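Local atomic coordinates of uncharacterized protein (Pyrococcus furiosus, PDB entry 4XLZ), a protein that probably removes an acetyl group from N,N'-diacetylchitobiose, as a metal-dependent deacetylase of carbohydrate esterase family 14. Residues D111-R121 with H148-L157. Numbering follows the deposited sequence.
Sequences DTELPYSREVR and HPDHRRTGFL. With CD (cadmium ion), chain G.
Leu157 lodges between Tyr116 and the first turn of helix 118-131, where Val120 and Arg121 receive its two methyls. CD1 rests 3.7 Å from Val120 CG1, while CD2 lies 3.6 Å from Tyr116 CD2 and also sits over one face of the Arg121 guanidinium. Tyr116 CE2 also touches Phe156 CB; with CG anti to the backbone N (chi1 179°), the ring is laid against Leu157, and its hydroxyl bonds to Glu160, which also forms a salt bridge with Arg121. One turn back, Arg153 extends alongside Tyr116, with Tyr116 CB above the rim of its guanidinium, and NH1 donates within the guanidinium plane to Leu114 O at 2.9 Å.

Both segments follow strands of the parallel sheet, beginning beyond their C-terminal ends and running on into helices, in the Rossmann-like fold of the GlcNAc-PI de-N-acetylase family, where loops and helix starts following the strands carry the metal ligands. Here Asp150 grips the loop with both oxygens: OD1 takes Thr112 N on its syn lone pair at 2.7 Å, and OD2 receives Leu114 N from above the carboxylate plane at 3.3 Å. A water bridges OD2 and Leu114 O. OD1 also bonds to His40 NE2, whose ND1 binds cadmium together with Asp43 and His151 NE2 (2.3 Å), making Asp150 a second-shell partner of the metal. Asp111 OD1 stands 3.3 Å from Asp150 OD1, a close approach of two acceptors probably eased by Thr112 N and His40 on Asp150 and by a water on Asp111; that water also reaches His148 NE2. Asp111 OD2 accepts from Met72 N, while His148 ND1 caps the helix through Asp150 N.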
loop_
_atom_site.group_PDB
_atom_site.type_symbol
_atom_site.label_atom_id
_atom_site.label_comp_id
_atom_site.label_asym_id
_atom_site.label_seq_id
_atom_site.Cartn_x
_atom_site.Cartn_y
_atom_site.Cartn_z
ATOM N N ASP A 111 -14.007 -9.421 6.582
ATOM C CA ASP A 111 -14.058 -10.583 5.644
ATOM C C ASP A 111 -13.882 -10.145 4.223
ATOM O O ASP A 111 -14.463 -9.172 3.777
ATOM C CB ASP A 111 -15.518 -11.112 5.893
ATOM C CG ASP A 111 -15.842 -12.343 5.156
ATOM O OD1 ASP A 111 -15.049 -13.031 4.487
ATOM O OD2 ASP A 111 -17.086 -12.706 5.301
ATOM N N THR A 112 -12.983 -10.896 3.559
ATOM C CA THR A 112 -12.551 -10.706 2.132
ATOM C C THR A 112 -11.461 -9.623 2.063
ATOM O O THR A 112 -10.975 -9.348 0.951
ATOM C CB THR A 112 -13.621 -10.395 1.066
ATOM O OG1 THR A 112 -14.231 -9.114 1.204
ATOM C CG2 THR A 112 -14.730 -11.566 1.113
ATOM N N GLU A 113 -11.092 -9.051 3.221
ATOM C CA GLU A 113 -10.162 -7.890 3.261
ATOM C C GLU A 113 -9.112 -8.220 4.288
ATOM O O GLU A 113 -8.412 -7.221 4.743
ATOM C CB GLU A 113 -10.905 -6.584 3.600
ATOM C CG GLU A 113 -12.108 -6.388 2.586
ATOM C CD GLU A 113 -12.801 -5.069 2.691
ATOM O OE1 GLU A 113 -13.712 -4.840 1.879
ATOM O OE2 GLU A 113 -12.517 -4.254 3.695
ATOM N N LEU A 114 -8.775 -9.434 4.628
ATOM C CA LEU A 114 -7.660 -9.689 5.549
ATOM C C LEU A 114 -6.341 -9.241 4.914
ATOM O O LEU A 114 -6.022 -9.841 3.878
ATOM C CB LEU A 114 -7.644 -11.203 5.878
ATOM C CG LEU A 114 -6.490 -11.569 6.847
ATOM C CD1 LEU A 114 -6.651 -10.861 8.284
ATOM C CD2 LEU A 114 -6.460 -13.105 7.059
ATOM N N PRO A 115 -5.589 -8.331 5.479
ATOM C CA PRO A 115 -4.299 -8.026 4.829
ATOM C C PRO A 115 -3.310 -9.105 4.939
ATOM O O PRO A 115 -3.347 -9.937 5.876
ATOM C CB PRO A 115 -3.805 -6.775 5.614
ATOM C CG PRO A 115 -5.065 -6.236 6.351
ATOM C CD PRO A 115 -5.905 -7.472 6.646
ATOM N N TYR A 116 -2.310 -9.034 4.028
ATOM C CA TYR A 116 -1.136 -9.902 4.207
ATOM C C TYR A 116 0.032 -8.933 4.525
ATOM O O TYR A 116 0.628 -8.326 3.596
ATOM C CB TYR A 116 -0.846 -10.736 2.925
ATOM C CG TYR A 116 0.347 -11.593 3.105
ATOM C CD1 TYR A 116 1.562 -11.267 2.441
ATOM C CD2 TYR A 116 0.336 -12.682 3.987
ATOM C CE1 TYR A 116 2.701 -12.103 2.573
ATOM C CE2 TYR A 116 1.457 -13.482 4.185
ATOM C CZ TYR A 116 2.669 -13.159 3.494
ATOM O OH TYR A 116 3.813 -13.906 3.643
ATOM N N SER A 117 0.276 -8.728 5.807
ATOM C CA SER A 117 1.192 -7.615 6.150
ATOM C C SER A 117 1.794 -7.915 7.519
ATOM O O SER A 117 1.333 -8.686 8.363
ATOM C CB SER A 117 0.370 -6.313 6.247
ATOM O OG SER A 117 -0.546 -6.375 7.362
ATOM N N ARG A 118 2.910 -7.125 7.762
ATOM C CA ARG A 118 3.566 -7.138 9.099
ATOM C C ARG A 118 2.582 -6.733 10.191
ATOM O O ARG A 118 2.632 -7.380 11.266
ATOM C CB ARG A 118 4.726 -6.130 8.981
ATOM C CG ARG A 118 5.446 -5.997 10.420
ATOM C CD ARG A 118 6.575 -4.905 10.296
ATOM N NE ARG A 118 5.834 -3.652 10.054
ATOM C CZ ARG A 118 6.423 -2.625 9.472
ATOM N NH1 ARG A 118 7.786 -2.670 9.348
ATOM N NH2 ARG A 118 5.701 -1.523 9.135
ATOM N N GLU A 119 1.683 -5.786 9.905
ATOM C CA GLU A 119 0.724 -5.391 10.950
ATOM C C GLU A 119 -0.071 -6.630 11.446
ATOM O O GLU A 119 -0.294 -6.783 12.675
ATOM C CB GLU A 119 -0.166 -4.324 10.348
ATOM C CG GLU A 119 -1.287 -3.992 11.355
ATOM C CD GLU A 119 -2.211 -2.938 10.875
ATOM O OE1 GLU A 119 -2.306 -2.679 9.652
ATOM O OE2 GLU A 119 -2.868 -2.325 11.701
ATOM N N VAL A 120 -0.550 -7.481 10.518
ATOM C CA VAL A 120 -1.367 -8.621 11.058
ATOM C C VAL A 120 -0.493 -9.628 11.740
ATOM O O VAL A 120 -0.847 -10.205 12.772
ATOM C CB VAL A 120 -2.031 -9.292 9.853
ATOM C CG1 VAL A 120 -2.951 -10.467 10.389
ATOM C CG2 VAL A 120 -2.998 -8.265 9.131
ATOM N N ARG A 121 0.793 -9.811 11.295
ATOM C CA ARG A 121 1.718 -10.662 12.063
ATOM C C ARG A 121 1.825 -10.111 13.423
ATOM O O ARG A 121 1.951 -10.932 14.410
ATOM C CB ARG A 121 3.129 -10.679 11.400
ATOM C CG ARG A 121 3.091 -11.338 9.946
ATOM C CD ARG A 121 4.587 -11.515 9.537
ATOM N NE ARG A 121 4.584 -11.921 8.123
ATOM C CZ ARG A 121 4.509 -11.065 7.088
ATOM N NH1 ARG A 121 4.838 -9.783 7.198
ATOM N NH2 ARG A 121 4.167 -11.602 5.912
ATOM N N HIS A 148 -9.793 -18.728 -1.610
ATOM C CA HIS A 148 -10.211 -17.586 -0.738
ATOM C C HIS A 148 -8.891 -16.973 -0.148
ATOM O O HIS A 148 -8.168 -17.626 0.609
ATOM C CB HIS A 148 -11.067 -18.145 0.439
ATOM C CG HIS A 148 -11.899 -17.040 1.042
ATOM N ND1 HIS A 148 -11.377 -15.790 1.372
ATOM C CD2 HIS A 148 -13.235 -16.964 1.269
ATOM C CE1 HIS A 148 -12.354 -14.997 1.788
ATOM N NE2 HIS A 148 -13.518 -15.699 1.722
ATOM N N PRO A 149 -8.685 -15.714 -0.495
ATOM C CA PRO A 149 -7.375 -15.075 -0.037
ATOM C C PRO A 149 -7.353 -15.028 1.505
ATOM O O PRO A 149 -6.284 -15.135 2.105
ATOM C CB PRO A 149 -7.448 -13.649 -0.597
ATOM C CG PRO A 149 -8.920 -13.376 -0.889
ATOM C CD PRO A 149 -9.477 -14.785 -1.344
ATOM N N ASP A 150 -8.541 -14.930 2.197
ATOM C CA ASP A 150 -8.452 -14.890 3.665
ATOM C C ASP A 150 -7.906 -16.232 4.161
ATOM O O ASP A 150 -7.288 -16.302 5.224
ATOM C CB ASP A 150 -9.864 -14.714 4.320
ATOM C CG ASP A 150 -10.496 -13.365 4.081
ATOM O OD1 ASP A 150 -11.719 -13.207 4.327
ATOM O OD2 ASP A 150 -9.837 -12.361 3.629
ATOM N N HIS A 151 -8.267 -17.364 3.518
ATOM C CA HIS A 151 -7.736 -18.641 4.004
ATOM C C HIS A 151 -6.230 -18.776 3.732
ATOM O O HIS A 151 -5.498 -19.183 4.642
ATOM C CB HIS A 151 -8.513 -19.773 3.251
ATOM C CG HIS A 151 -9.812 -20.092 3.944
ATOM N ND1 HIS A 151 -10.108 -21.381 4.317
ATOM C CD2 HIS A 151 -10.773 -19.264 4.432
ATOM C CE1 HIS A 151 -11.305 -21.342 4.980
ATOM N NE2 HIS A 151 -11.752 -20.096 4.986
ATOM N N ARG A 152 -5.780 -18.442 2.499
ATOM C CA ARG A 152 -4.350 -18.594 2.204
ATOM C C ARG A 152 -3.537 -17.639 3.155
ATOM O O ARG A 152 -2.544 -18.090 3.740
ATOM C CB ARG A 152 -4.081 -18.134 0.774
ATOM C CG ARG A 152 -4.733 -19.051 -0.280
ATOM C CD ARG A 152 -4.269 -18.625 -1.680
ATOM N NE ARG A 152 -4.724 -17.288 -2.076
ATOM C CZ ARG A 152 -5.616 -16.990 -2.965
ATOM N NH1 ARG A 152 -6.368 -17.964 -3.553
ATOM N NH2 ARG A 152 -5.878 -15.734 -3.250
ATOM N N ARG A 153 -4.034 -16.430 3.284
ATOM C CA ARG A 153 -3.288 -15.483 4.139
ATOM C C ARG A 153 -3.274 -15.917 5.618
ATOM O O ARG A 153 -2.218 -15.748 6.287
ATOM C CB ARG A 153 -3.831 -14.087 3.992
ATOM C CG ARG A 153 -3.549 -13.520 2.549
ATOM C CD ARG A 153 -4.279 -12.230 2.299
ATOM N NE ARG A 153 -3.839 -11.750 1.001
ATOM C CZ ARG A 153 -3.924 -10.492 0.659
ATOM N NH1 ARG A 153 -4.567 -9.539 1.425
ATOM N NH2 ARG A 153 -3.333 -10.125 -0.559
ATOM N N THR A 154 -4.411 -16.471 6.130
ATOM C CA THR A 154 -4.334 -16.915 7.501
ATOM C C THR A 154 -3.275 -17.949 7.694
ATOM O O THR A 154 -2.537 -17.959 8.730
ATOM C CB THR A 154 -5.753 -17.455 7.877
ATOM O OG1 THR A 154 -6.693 -16.396 7.853
ATOM C CG2 THR A 154 -5.712 -18.020 9.332
ATOM N N GLY A 155 -3.195 -18.945 6.752
ATOM C CA GLY A 155 -2.196 -19.995 6.911
ATOM C C GLY A 155 -0.741 -19.458 6.933
ATOM O O GLY A 155 0.023 -19.823 7.804
ATOM N N PHE A 156 -0.473 -18.641 5.920
ATOM C CA PHE A 156 0.926 -18.139 5.858
ATOM C C PHE A 156 1.223 -17.248 7.028
ATOM O O PHE A 156 2.295 -17.376 7.610
ATOM C CB PHE A 156 1.075 -17.295 4.539
ATOM C CG PHE A 156 1.183 -18.126 3.260
ATOM C CD1 PHE A 156 2.150 -19.133 3.172
ATOM C CD2 PHE A 156 0.246 -17.859 2.243
ATOM C CE1 PHE A 156 2.240 -19.876 1.939
ATOM C CE2 PHE A 156 0.323 -18.638 1.020
ATOM C CZ PHE A 156 1.328 -19.640 0.909
ATOM N N LEU A 157 0.313 -16.343 7.360
ATOM C CA LEU A 157 0.587 -15.425 8.513
ATOM C C LEU A 157 0.727 -16.208 9.819
ATOM O O LEU A 157 1.533 -15.822 10.683
ATOM C CB LEU A 157 -0.500 -14.417 8.648
ATOM C CG LEU A 157 -0.618 -13.385 7.467
ATOM C CD1 LEU A 157 -2.017 -12.643 7.578
ATOM C CD2 LEU A 157 0.535 -12.331 7.575
HETATM CD CD CD G . -13.761 -19.751 6.034
HETATM O O HOH W 1 -15.915 -14.748 2.650
HETATM O O HOH W 2 -7.596 -11.505 2.263
HETATM O O HOH W 3 -15.036 -19.428 3.810
#